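Long-range contacts in uncharacterized protein (Corynebacterium glutamicum, PDB 2NSF), which probably catalyses the zinc- and mycothiol-dependent isomerisation of maleylpyruvate, a cis-trans isomerase reaction: residues A[40-45]-A[164-169]; A[71-76]-A[119-124]. All coordinates share one frame; numbering follows the deposited sequence.

Contact 1 of 2, residues A[40-45]-A[164-169]. With ZN (zinc ion), chain E.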
loop_
_atom_site.group_PDB
_atom_site.type_symbol
_atom_site.label_atom_id
_atom_site.label_comp_id
_atom_site.label_asym_id
_atom_site.label_seq_id
_atom_site.Cartn_x
_atom_site.Cartn_y
_atom_site.Cartn_z
ATOM N N THR A 40 1.811 9.219 5.699
ATOM C CA THR A 40 1.647 10.275 4.709
ATOM C C THR A 40 2.751 11.313 4.880
ATOM O O THR A 40 3.334 11.765 3.898
ATOM C CB THR A 40 0.272 10.956 4.837
ATOM O OG1 THR A 40 -0.764 9.972 4.692
ATOM C CG2 THR A 40 0.104 12.015 3.752
ATOM N N SER A 41 3.059 11.673 6.124
ATOM C CA SER A 41 4.121 12.649 6.368
ATOM C C SER A 41 5.463 12.077 5.926
ATOM O O SER A 41 6.316 12.802 5.419
ATOM C CB SER A 41 4.179 13.030 7.848
ATOM O OG SER A 41 3.000 13.707 8.249
ATOM N N HIS A 42 5.638 10.772 6.128
ATOM C CA HIS A 42 6.858 10.066 5.742
ATOM C C HIS A 42 6.991 10.111 4.222
ATOM O O HIS A 42 8.058 10.418 3.682
ATOM C CB HIS A 42 6.775 8.616 6.241
ATOM C CG HIS A 42 7.900 7.740 5.785
ATOM N ND1 HIS A 42 9.215 7.966 6.133
ATOM C CD2 HIS A 42 7.899 6.608 5.041
ATOM C CE1 HIS A 42 9.974 7.011 5.624
ATOM N NE2 HIS A 42 9.199 6.174 4.957
ATOM N N TYR A 43 5.898 9.808 3.528
ATOM C CA TYR A 43 5.883 9.850 2.073
ATOM C C TYR A 43 6.182 11.281 1.593
ATOM O O TYR A 43 6.996 11.485 0.693
ATOM C CB TYR A 43 4.509 9.405 1.550
ATOM C CG TYR A 43 4.327 9.597 0.059
ATOM C CD1 TYR A 43 4.757 8.631 -0.850
ATOM C CD2 TYR A 43 3.755 10.764 -0.442
ATOM C CE1 TYR A 43 4.618 8.825 -2.229
ATOM C CE2 TYR A 43 3.615 10.970 -1.813
ATOM C CZ TYR A 43 4.046 9.998 -2.696
ATOM O OH TYR A 43 3.909 10.190 -4.050
ATOM N N SER A 44 5.524 12.261 2.203
ATOM C CA SER A 44 5.717 13.658 1.809
ATOM C C SER A 44 7.159 14.123 1.993
ATOM O O SER A 44 7.655 14.931 1.207
ATOM C CB SER A 44 4.752 14.563 2.579
ATOM O OG SER A 44 3.410 14.296 2.201
ATOM N N ARG A 45 7.836 13.624 3.022
ATOM C CA ARG A 45 9.234 13.998 3.226
ATOM C C ARG A 45 10.073 13.481 2.058
ATOM O O ARG A 45 11.008 14.147 1.610
ATOM C CB ARG A 45 9.778 13.429 4.546
ATOM C CG ARG A 45 9.404 14.250 5.771
ATOM C CD ARG A 45 10.195 13.817 6.998
ATOM N NE ARG A 45 9.816 12.491 7.466
ATOM C CZ ARG A 45 8.782 12.246 8.264
ATOM N NH1 ARG A 45 8.019 13.244 8.688
ATOM N NH2 ARG A 45 8.520 11.004 8.643
ATOM N N GLU A 164 -0.454 2.287 0.877
ATOM C CA GLU A 164 0.013 3.160 -0.186
ATOM C C GLU A 164 1.146 4.090 0.218
ATOM O O GLU A 164 2.203 4.093 -0.412
ATOM C CB GLU A 164 -1.141 4.016 -0.716
ATOM C CG GLU A 164 -2.287 3.239 -1.342
ATOM C CD GLU A 164 -1.880 2.474 -2.583
ATOM O OE1 GLU A 164 -1.093 3.004 -3.399
ATOM O OE2 GLU A 164 -2.368 1.340 -2.761
ATOM N N VAL A 165 0.928 4.889 1.256
ATOM C CA VAL A 165 1.947 5.847 1.659
ATOM C C VAL A 165 3.234 5.253 2.217
ATOM O O VAL A 165 4.318 5.745 1.913
ATOM C CB VAL A 165 1.381 6.894 2.659
ATOM C CG1 VAL A 165 0.367 7.789 1.947
ATOM C CG2 VAL A 165 0.733 6.207 3.848
ATOM N N TRP A 166 3.135 4.197 3.018
ATOM C CA TRP A 166 4.346 3.607 3.575
ATOM C C TRP A 166 5.175 2.873 2.534
ATOM O O TRP A 166 6.406 2.898 2.588
ATOM C CB TRP A 166 4.013 2.660 4.734
ATOM C CG TRP A 166 3.659 3.374 6.004
ATOM C CD1 TRP A 166 2.418 3.510 6.552
ATOM C CD2 TRP A 166 4.566 4.052 6.886
ATOM N NE1 TRP A 166 2.493 4.228 7.724
ATOM C CE2 TRP A 166 3.800 4.574 7.952
ATOM C CE3 TRP A 166 5.952 4.270 6.877
ATOM C CZ2 TRP A 166 4.373 5.303 9.004
ATOM C CZ3 TRP A 166 6.526 5.000 7.927
ATOM C CH2 TRP A 166 5.734 5.507 8.974
ATOM N N ILE A 167 4.515 2.224 1.580
ATOM C CA ILE A 167 5.246 1.508 0.554
ATOM C C ILE A 167 5.678 2.414 -0.593
ATOM O O ILE A 167 6.820 2.338 -1.042
ATOM C CB ILE A 167 4.437 0.333 -0.023
ATOM C CG1 ILE A 167 4.121 -0.673 1.094
ATOM C CG2 ILE A 167 5.234 -0.338 -1.136
ATOM C CD1 ILE A 167 3.217 -1.818 0.664
ATOM N N HIS A 168 4.784 3.269 -1.081
ATOM C CA HIS A 168 5.172 4.147 -2.176
ATOM C C HIS A 168 6.232 5.155 -1.756
ATOM O O HIS A 168 6.891 5.751 -2.602
ATOM C CB HIS A 168 3.951 4.839 -2.786
ATOM C CG HIS A 168 3.105 3.914 -3.605
ATOM N ND1 HIS A 168 3.650 2.948 -4.419
ATOM C CD2 HIS A 168 1.762 3.800 -3.731
ATOM C CE1 HIS A 168 2.682 2.271 -5.011
ATOM N NE2 HIS A 168 1.529 2.770 -4.610
ATOM N N ALA A 169 6.410 5.340 -0.452
ATOM C CA ALA A 169 7.448 6.251 0.026
ATOM C C ALA A 169 8.776 5.646 -0.422
ATOM O O ALA A 169 9.710 6.360 -0.790
ATOM C CB ALA A 169 7.402 6.364 1.543
HETATM ZN ZN ZN E . -0.405 2.044 -5.170
HETATM O O HOH W 1 8.938 3.508 3.927
HETATM O O HOH W 2 -2.202 0.804 -5.319
HETATM O O HOH W 3 0.343 0.016 -4.054
#
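Tyr-43, His-42 and Val-165 carry most of the packing between helix segments 40-45 and 164-169, which run at 27° with axes 8.1 Å apart. The Tyr-43 ring meets the other helix with its edge: CE1 is 3.8 Å from His-168 O, and CD1 is 3.7 Å from Ala-169 CA. Tyr-43 CB packs against two residues one turn apart, 4.2 Å from both Val-165 CB and Ala-169 CB. His-42, with CG anti to the backbone N (chi1 174°), reaches over to Trp-166. CZ3 of the indole sits over one face of the imidazole, the two planes being inclined by 30° and strongly offset. Ala-169 CB approaches His-42 CD2 to 3.5 Å, and a water in the imidazole plane links His-42 NE2 to Trp-166 O. Val-165 turns its CG1 to Thr-40 OG1 (3.7 Å), a hydroxyl hydrogen-bonded to Ala-36 O. Beyond this packing, Glu-164 OE1 and His-168 NE2, an i, i+4 pair, each bind zinc at 2.1 Å, and His-72 of helix 66-89 completes the protein ligands. His-168 ND1 is hydrogen-bonded to second-shell Asp-171 OD2, which would hold the imidazole's rotation. Near-parallel helix packing thus backs the zinc site of the mycothiol maleylpyruvate isomerase N-terminal domain.

Contact 2 of 2, residues A[71-76]-A[119-124]. With ZN (zinc ion), chain E; SO4 (sulfate ion), chain C.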
loop_
_atom_site.group_PDB
_atom_site.type_symbol
_atom_site.label_atom_id
_atom_site.label_comp_id
_atom_site.label_asym_id
_atom_site.label_seq_id
_atom_site.Cartn_x
_atom_site.Cartn_y
_atom_site.Cartn_z
ATOM N N ALA A 71 1.294 10.948 -9.125
ATOM C CA ALA A 71 -0.088 11.152 -9.546
ATOM C C ALA A 71 -0.957 10.063 -8.934
ATOM O O ALA A 71 -2.011 10.339 -8.375
ATOM C CB ALA A 71 -0.188 11.110 -11.067
ATOM N N HIS A 72 -0.497 8.825 -9.036
ATOM C CA HIS A 72 -1.230 7.691 -8.481
ATOM C C HIS A 72 -1.563 7.845 -7.007
ATOM O O HIS A 72 -2.690 7.578 -6.586
ATOM C CB HIS A 72 -0.441 6.383 -8.660
ATOM C CG HIS A 72 -0.959 5.236 -7.866
ATOM N ND1 HIS A 72 -2.289 4.974 -7.741
ATOM C CD2 HIS A 72 -0.300 4.275 -7.186
ATOM C CE1 HIS A 72 -2.461 3.890 -7.000
ATOM N NE2 HIS A 72 -1.270 3.444 -6.647
ATOM N N VAL A 73 -0.585 8.266 -6.209
ATOM C CA VAL A 73 -0.821 8.436 -4.783
ATOM C C VAL A 73 -1.939 9.447 -4.539
ATOM O O VAL A 73 -2.779 9.253 -3.657
ATOM C CB VAL A 73 0.490 8.855 -4.047
ATOM C CG1 VAL A 73 0.204 9.191 -2.574
ATOM C CG2 VAL A 73 1.492 7.713 -4.122
ATOM N N ALA A 74 -1.978 10.510 -5.342
ATOM C CA ALA A 74 -3.019 11.520 -5.190
ATOM C C ALA A 74 -4.375 10.960 -5.611
ATOM O O ALA A 74 -5.372 11.158 -4.922
ATOM C CB ALA A 74 -2.682 12.766 -6.020
ATOM N N TYR A 75 -4.414 10.264 -6.745
ATOM C CA TYR A 75 -5.682 9.708 -7.210
ATOM C C TYR A 75 -6.204 8.642 -6.248
ATOM O O TYR A 75 -7.411 8.412 -6.154
ATOM C CB TYR A 75 -5.535 9.161 -8.636
ATOM C CG TYR A 75 -5.256 10.258 -9.647
ATOM C CD1 TYR A 75 -6.051 11.403 -9.689
ATOM C CD2 TYR A 75 -4.186 10.165 -10.539
ATOM C CE1 TYR A 75 -5.792 12.437 -10.590
ATOM C CE2 TYR A 75 -3.915 11.200 -11.451
ATOM C CZ TYR A 75 -4.724 12.329 -11.464
ATOM O OH TYR A 75 -4.471 13.356 -12.345
ATOM N N ASN A 76 -5.296 7.992 -5.528
ATOM C CA ASN A 76 -5.714 6.994 -4.554
ATOM C C ASN A 76 -6.385 7.716 -3.387
ATOM O O ASN A 76 -7.405 7.262 -2.882
ATOM C CB ASN A 76 -4.508 6.168 -4.073
ATOM C CG ASN A 76 -4.822 5.332 -2.847
ATOM O OD1 ASN A 76 -4.633 5.782 -1.718
ATOM N ND2 ASN A 76 -5.319 4.114 -3.061
ATOM N N ASN A 119 1.113 20.133 -5.718
ATOM C CA ASN A 119 -0.095 20.760 -5.200
ATOM C C ASN A 119 -1.245 19.760 -5.131
ATOM O O ASN A 119 -2.025 19.775 -4.179
ATOM C CB ASN A 119 -0.482 21.977 -6.053
ATOM C CG ASN A 119 0.509 23.122 -5.912
ATOM O OD1 ASN A 119 1.018 23.381 -4.818
ATOM N ND2 ASN A 119 0.778 23.818 -7.013
ATOM N N LEU A 120 -1.338 18.895 -6.136
ATOM C CA LEU A 120 -2.382 17.872 -6.182
ATOM C C LEU A 120 -2.191 16.907 -5.011
ATOM O O LEU A 120 -3.149 16.533 -4.328
ATOM C CB LEU A 120 -2.301 17.109 -7.509
ATOM C CG LEU A 120 -3.135 15.831 -7.660
ATOM C CD1 LEU A 120 -4.593 16.116 -7.347
ATOM C CD2 LEU A 120 -2.981 15.283 -9.074
ATOM N N HIS A 121 -0.947 16.505 -4.777
ATOM C CA HIS A 121 -0.654 15.606 -3.666
ATOM C C HIS A 121 -1.076 16.258 -2.355
ATOM O O HIS A 121 -1.806 15.678 -1.556
ATOM C CB HIS A 121 0.840 15.287 -3.604
ATOM C CG HIS A 121 1.255 14.634 -2.322
ATOM N ND1 HIS A 121 0.788 13.395 -1.936
ATOM C CD2 HIS A 121 2.041 15.072 -1.309
ATOM C CE1 HIS A 121 1.263 13.100 -0.739
ATOM N NE2 HIS A 121 2.026 14.101 -0.335
ATOM N N GLU A 122 -0.610 17.480 -2.141
ATOM C CA GLU A 122 -0.920 18.200 -0.922
ATOM C C GLU A 122 -2.419 18.367 -0.682
ATOM O O GLU A 122 -2.912 18.123 0.423
ATOM C CB GLU A 122 -0.239 19.566 -0.961
ATOM C CG GLU A 122 -0.328 20.344 0.322
ATOM C CD GLU A 122 0.437 21.645 0.238
ATOM O OE1 GLU A 122 1.677 21.594 0.094
ATOM O OE2 GLU A 122 -0.203 22.712 0.303
ATOM N N HIS A 123 -3.148 18.768 -1.718
ATOM C CA HIS A 123 -4.585 18.977 -1.582
ATOM C C HIS A 123 -5.375 17.683 -1.395
ATOM O O HIS A 123 -6.293 17.629 -0.574
ATOM C CB HIS A 123 -5.128 19.746 -2.788
ATOM C CG HIS A 123 -6.516 20.265 -2.589
ATOM N ND1 HIS A 123 -6.838 21.167 -1.596
ATOM C CD2 HIS A 123 -7.675 19.994 -3.235
ATOM C CE1 HIS A 123 -8.129 21.428 -1.639
ATOM N NE2 HIS A 123 -8.662 20.728 -2.626
ATOM N N SER A 124 -5.024 16.644 -2.146
ATOM C CA SER A 124 -5.724 15.368 -2.027
ATOM C C SER A 124 -5.505 14.789 -0.625
ATOM O O SER A 124 -6.409 14.184 -0.047
ATOM C CB SER A 124 -5.237 14.390 -3.099
ATOM O OG SER A 124 -3.852 14.131 -2.973
HETATM ZN ZN ZN E . -0.405 2.044 -5.170
HETATM S S SO4 C . -5.665 1.470 -6.124
HETATM O O1 SO4 C . -4.323 1.425 -6.728
HETATM O O2 SO4 C . -6.660 1.128 -7.159
HETATM O O3 SO4 C . -5.757 0.484 -5.024
HETATM O O4 SO4 C . -5.927 2.815 -5.590
HETATM O O HOH W 2 -2.202 0.804 -5.319
HETATM O O HOH W 3 0.343 0.016 -4.054
#
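Ala-74 is the point where helix segments 71-76 and 119-124 meet, its methyl group set against Leu-120 and Ser-124, one turn apart on the facing helix. Ala-74 CB lies 3.5 Å from Leu-120 CG, with the two leucine methyls a little farther off. It is equally near Ser-124 OG, also at 3.5 Å. That hydroxyl stands between the backbone N and the carbonyl carbon (chi1 60°), within hydrogen-bonding distance of Leu-120 O (2.8 Å) and His-121 O, both in its own helix. Ser-124 OG thus turns its polarity to its own backbone and meets Ala-74 by packing alone. Leu-120 also sends CD2 toward the phenol end of Tyr-75, 4.1 Å from its OH, the two side chains crossing at about a right angle. Val-73 makes a looser approach, its CG1 4.3 Å from His-121 ND1. The imidazole of His-121 has its polar partner elsewhere, with NE2 hydrogen-bonded to Ser-44.

The side of helix 66-89 turned from helix 114-133 carries the metal site. His-72 NE2 binds zinc at 2.2 Å, and Glu-164 and His-168 supply the other protein ligands. A sulfate, probably from the crystallisation liquor, lies near this ligand: Asn-76 ND2 donates to its O4 over 2.9 Å in a fairly straight bond (166°), and a zinc-bound water donates to its O1. Tyr-96 and Arg-102 also hold the sulfate, while Arg-161 NH1 hydrogen-bonds to both Asn-76 OD1 and Val-73 O, steadying the amide whose ND2 faces the sulfate.

Around segment 71-76, Val-73 touches Tyr-43 of helix 29-49 and His-168 of helix 156-171, and Tyr-75 packs on Glu-105 and Ile-106 of helix 99-109. Helices 29-49, 66-89, 114-133 and 156-171 thus form the N-terminal domain's helical bundle.

Overall arrangement
From the N terminus the chain enters helix 29-49, which supplies residues 40-45, and then helix 66-89, which supplies residues 71-76. After helix 99-109, helix 114-133 returns to helix 66-89, and contact 2 closes a loop of 42 residues. The chain then passes through the hairpin strands 143-145 and 151-153 into helix 156-171, where contact 1 closes a larger loop of 118 residues around the first. The contacts are therefore nested, their centres about 12 Å apart. Tyr-43 packs against His-121 to link helices 29-49 and 114-133, while the shared zinc is held between helices 66-89 and 156-171, within the helical bundle of the mycothiol maleylpyruvate isomerase N-terminal domain.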